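Local coordinates for metal-independent carbonic anhydrase (PDB 7C5W), which catalyses the hydration of carbon dioxide to bicarbonate without a metal cofactor, and works as a homotetramer built as a dimer of dimers, at residues Lys147-Lys159 and Leu165-Glu177. Residues are numbered along the deposited sequence; the frame is centred on the assembly and turned at random.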
# COMPACT_ATOMS: atom_id res chain seq x y z
N LYS A 147 20.30 -31.45 -16.77
CA LYS A 147 18.85 -31.73 -16.91
C LYS A 147 18.06 -30.50 -16.44
O LYS A 147 18.08 -30.20 -15.22
CB LYS A 147 18.45 -32.99 -16.13
N ALA A 148 17.42 -29.80 -17.38
CA ALA A 148 16.66 -28.55 -17.17
C ALA A 148 15.21 -28.87 -16.82
O ALA A 148 14.54 -29.55 -17.62
CB ALA A 148 16.75 -27.67 -18.40
N THR A 149 14.76 -28.41 -15.65
CA THR A 149 13.35 -28.37 -15.21
C THR A 149 12.84 -26.94 -15.33
O THR A 149 13.37 -26.06 -14.63
CB THR A 149 13.19 -28.88 -13.77
OG1 THR A 149 13.73 -30.20 -13.68
CG2 THR A 149 11.76 -28.87 -13.31
N THR A 150 11.89 -26.71 -16.23
CA THR A 150 11.24 -25.40 -16.45
C THR A 150 9.93 -25.38 -15.65
O THR A 150 9.14 -26.34 -15.78
CB THR A 150 11.07 -25.12 -17.95
OG1 THR A 150 12.39 -24.99 -18.49
CG2 THR A 150 10.30 -23.86 -18.26
N VAL A 151 9.72 -24.34 -14.83
CA VAL A 151 8.45 -24.12 -14.08
C VAL A 151 7.86 -22.76 -14.49
O VAL A 151 8.63 -21.86 -14.88
CB VAL A 151 8.70 -24.18 -12.56
CG1 VAL A 151 9.12 -25.58 -12.12
CG2 VAL A 151 9.72 -23.15 -12.10
N ASP A 152 6.54 -22.65 -14.40
CA ASP A 152 5.80 -21.36 -14.41
C ASP A 152 5.69 -20.89 -12.96
O ASP A 152 5.03 -21.61 -12.18
CB ASP A 152 4.42 -21.55 -15.02
CG ASP A 152 4.42 -22.22 -16.38
OD1 ASP A 152 5.38 -21.97 -17.16
OD2 ASP A 152 3.45 -22.95 -16.68
N LYS A 153 6.30 -19.75 -12.60
CA LYS A 153 6.42 -19.31 -11.19
C LYS A 153 5.87 -17.89 -10.96
O LYS A 153 6.32 -16.95 -11.66
CB LYS A 153 7.88 -19.32 -10.72
CG LYS A 153 8.02 -19.33 -9.20
CD LYS A 153 9.43 -19.49 -8.73
CE LYS A 153 10.04 -20.83 -9.09
NZ LYS A 153 9.51 -21.92 -8.23
N THR A 154 5.01 -17.76 -9.95
CA THR A 154 4.56 -16.47 -9.37
C THR A 154 5.15 -16.30 -7.96
O THR A 154 4.96 -17.21 -7.16
CB THR A 154 3.03 -16.40 -9.30
OG1 THR A 154 2.59 -16.54 -10.65
CG2 THR A 154 2.52 -15.11 -8.70
N TRP A 155 5.86 -15.20 -7.71
CA TRP A 155 6.33 -14.75 -6.37
C TRP A 155 5.61 -13.46 -5.97
O TRP A 155 5.33 -12.63 -6.86
CB TRP A 155 7.83 -14.48 -6.36
CG TRP A 155 8.71 -15.66 -6.12
CD1 TRP A 155 8.64 -16.55 -5.09
CD2 TRP A 155 9.85 -16.04 -6.90
NE1 TRP A 155 9.65 -17.46 -5.19
CE2 TRP A 155 10.41 -17.17 -6.29
CE3 TRP A 155 10.45 -15.52 -8.06
CZ2 TRP A 155 11.53 -17.81 -6.81
CZ3 TRP A 155 11.57 -16.15 -8.56
CH2 TRP A 155 12.10 -17.28 -7.94
N GLN A 156 5.36 -13.26 -4.67
CA GLN A 156 5.02 -11.93 -4.12
C GLN A 156 5.99 -11.62 -2.98
O GLN A 156 6.10 -12.44 -2.08
CB GLN A 156 3.57 -11.86 -3.65
CG GLN A 156 3.11 -10.45 -3.30
CD GLN A 156 1.68 -10.41 -2.80
OE1 GLN A 156 1.14 -9.35 -2.50
NE2 GLN A 156 1.06 -11.56 -2.71
N PHE A 157 6.69 -10.49 -3.07
CA PHE A 157 7.65 -10.02 -2.05
C PHE A 157 7.00 -8.90 -1.24
O PHE A 157 6.40 -7.98 -1.83
CB PHE A 157 8.93 -9.54 -2.72
CG PHE A 157 9.64 -10.64 -3.47
CD1 PHE A 157 10.48 -11.53 -2.80
CD2 PHE A 157 9.44 -10.81 -4.83
CE1 PHE A 157 11.11 -12.55 -3.50
CE2 PHE A 157 10.09 -11.83 -5.52
CZ PHE A 157 10.92 -12.70 -4.85
N LEU A 158 7.11 -8.99 0.09
CA LEU A 158 6.78 -7.89 1.03
C LEU A 158 8.08 -7.35 1.64
O LEU A 158 8.94 -8.15 2.06
CB LEU A 158 5.84 -8.44 2.11
CG LEU A 158 5.46 -7.47 3.22
CD1 LEU A 158 4.66 -6.31 2.68
CD2 LEU A 158 4.66 -8.18 4.30
N LYS A 159 8.25 -6.03 1.64
CA LYS A 159 9.40 -5.33 2.27
C LYS A 159 9.06 -5.12 3.75
O LYS A 159 8.12 -4.35 4.04
CB LYS A 159 9.66 -4.00 1.54
CG LYS A 159 10.87 -3.22 2.01
CD LYS A 159 11.21 -2.12 1.03
CE LYS A 159 12.65 -1.66 1.10
NZ LYS A 159 13.06 -0.99 -0.16
N LEU A 165 13.15 -7.90 1.53
CA LEU A 165 12.04 -8.53 0.76
C LEU A 165 11.81 -9.96 1.25
O LEU A 165 12.76 -10.77 1.21
CB LEU A 165 12.41 -8.50 -0.72
CG LEU A 165 11.98 -7.25 -1.47
CD1 LEU A 165 12.71 -6.02 -0.93
CD2 LEU A 165 12.22 -7.41 -2.96
N ARG A 166 10.59 -10.27 1.67
CA ARG A 166 10.17 -11.61 2.14
C ARG A 166 9.08 -12.15 1.23
O ARG A 166 8.12 -11.39 0.91
CB ARG A 166 9.66 -11.53 3.58
CG ARG A 166 10.45 -10.56 4.45
CD ARG A 166 11.80 -11.12 4.86
NE ARG A 166 11.62 -12.14 5.88
CZ ARG A 166 11.50 -11.89 7.18
NH1 ARG A 166 11.56 -10.65 7.62
NH2 ARG A 166 11.32 -12.89 8.03
N ILE A 167 9.20 -13.42 0.83
CA ILE A 167 8.18 -14.17 0.06
C ILE A 167 6.97 -14.45 0.96
O ILE A 167 7.13 -15.15 1.99
CB ILE A 167 8.78 -15.46 -0.52
CG1 ILE A 167 9.90 -15.16 -1.52
CG2 ILE A 167 7.70 -16.34 -1.13
CD1 ILE A 167 10.85 -16.32 -1.73
N ILE A 168 5.81 -13.93 0.58
CA ILE A 168 4.50 -14.18 1.23
C ILE A 168 3.61 -14.97 0.27
O ILE A 168 2.57 -15.50 0.72
CB ILE A 168 3.85 -12.85 1.65
CG1 ILE A 168 3.63 -11.92 0.45
CG2 ILE A 168 4.69 -12.19 2.74
CD1 ILE A 168 2.73 -10.73 0.74
N THR A 169 4.00 -15.05 -1.01
CA THR A 169 3.28 -15.82 -2.06
C THR A 169 4.30 -16.48 -2.99
O THR A 169 5.21 -15.79 -3.46
CB THR A 169 2.31 -14.95 -2.86
OG1 THR A 169 1.46 -14.21 -1.99
CG2 THR A 169 1.45 -15.78 -3.79
N HIS A 170 4.11 -17.78 -3.26
CA HIS A 170 4.99 -18.63 -4.09
C HIS A 170 4.14 -19.74 -4.72
O HIS A 170 3.86 -20.73 -4.05
CB HIS A 170 6.12 -19.20 -3.22
CG HIS A 170 7.22 -19.83 -4.00
ND1 HIS A 170 7.07 -20.21 -5.32
CD2 HIS A 170 8.48 -20.17 -3.65
CE1 HIS A 170 8.19 -20.76 -5.75
NE2 HIS A 170 9.07 -20.76 -4.74
N HIS A 171 3.71 -19.54 -5.96
CA HIS A 171 2.95 -20.54 -6.75
C HIS A 171 3.85 -20.99 -7.90
O HIS A 171 4.18 -20.15 -8.75
CB HIS A 171 1.62 -19.93 -7.20
CG HIS A 171 0.66 -20.89 -7.81
ND1 HIS A 171 -0.70 -20.77 -7.63
CD2 HIS A 171 0.84 -21.95 -8.63
CE1 HIS A 171 -1.32 -21.72 -8.31
NE2 HIS A 171 -0.40 -22.46 -8.93
N SER A 172 4.23 -22.27 -7.90
CA SER A 172 5.09 -22.92 -8.93
C SER A 172 4.31 -24.09 -9.55
O SER A 172 3.72 -24.86 -8.79
CB SER A 172 6.39 -23.37 -8.33
OG SER A 172 7.39 -23.53 -9.32
N SER A 173 4.31 -24.20 -10.88
CA SER A 173 3.59 -25.25 -11.64
C SER A 173 4.41 -25.71 -12.86
O SER A 173 5.04 -24.85 -13.55
CB SER A 173 2.22 -24.77 -12.05
OG SER A 173 2.30 -23.62 -12.89
N LEU A 174 4.38 -27.02 -13.12
CA LEU A 174 4.94 -27.60 -14.37
C LEU A 174 4.11 -27.08 -15.54
O LEU A 174 2.89 -26.98 -15.44
CB LEU A 174 4.90 -29.13 -14.29
CG LEU A 174 5.83 -29.75 -13.24
CD1 LEU A 174 5.61 -31.25 -13.17
CD2 LEU A 174 7.29 -29.43 -13.55
N PRO A 175 4.75 -26.70 -16.67
CA PRO A 175 4.01 -26.25 -17.84
C PRO A 175 2.98 -27.30 -18.27
O PRO A 175 3.33 -28.46 -18.35
CB PRO A 175 5.12 -26.05 -18.90
CG PRO A 175 6.37 -25.78 -18.08
CD PRO A 175 6.21 -26.65 -16.85
N TYR A 176 1.73 -26.89 -18.50
CA TYR A 176 0.64 -27.78 -18.97
C TYR A 176 1.06 -28.44 -20.28
O TYR A 176 1.51 -27.71 -21.19
CB TYR A 176 -0.68 -27.03 -19.14
CG TYR A 176 -1.79 -27.87 -19.74
CD1 TYR A 176 -2.16 -29.07 -19.15
CD2 TYR A 176 -2.45 -27.47 -20.88
CE1 TYR A 176 -3.17 -29.85 -19.69
CE2 TYR A 176 -3.47 -28.23 -21.43
CZ TYR A 176 -3.83 -29.43 -20.83
OH TYR A 176 -4.82 -30.19 -21.37
N GLU A 177 0.97 -29.77 -20.35
CA GLU A 177 1.27 -30.61 -21.55
C GLU A 177 -0.03 -31.32 -21.98
O GLU A 177 -0.58 -32.11 -21.17
CB GLU A 177 2.41 -31.58 -21.23
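Backbone pairing of D152, T154 and L158 with S173, H171 and R166 defines an antiparallel beta hairpin; T154 N to H171 O, 2.8 Å, is nearly straight at 173°. Between these pairs the register slips by one: Q156 N bonds T169 O while Q156 O accepts from I168 N (3.1 Å), a classic beta bulge. Among polar side chains, K153 NZ donates to S172 OG (2.9 Å) and lies in plane at the H170 ring edge, brought there by bends at chi3 and chi4. S172 OG also bonds T79, a hydrogencarbonate-binding residue, consistent with S172 as second shell to that site and K153 behind it. A methionine in place of K153 would probably leave S172 OG without this donor and freer to turn. Aromatic contacts share this face: W155 directs its edge at the H170 ring, NE1 standing 3.3 Å above the ring centre, planes at 56°, while K153 CD, from the same strand, lies over the rim of one indole face. F157 CE1 meets I167 CG1 at 3.5 Å. Helix 26-50 covers this face through W36 and A32; on the other, T154 bonds H171 of a second subunit, and H171 that subunit's T154; strands 132-143 and 75-77 flank the hairpin.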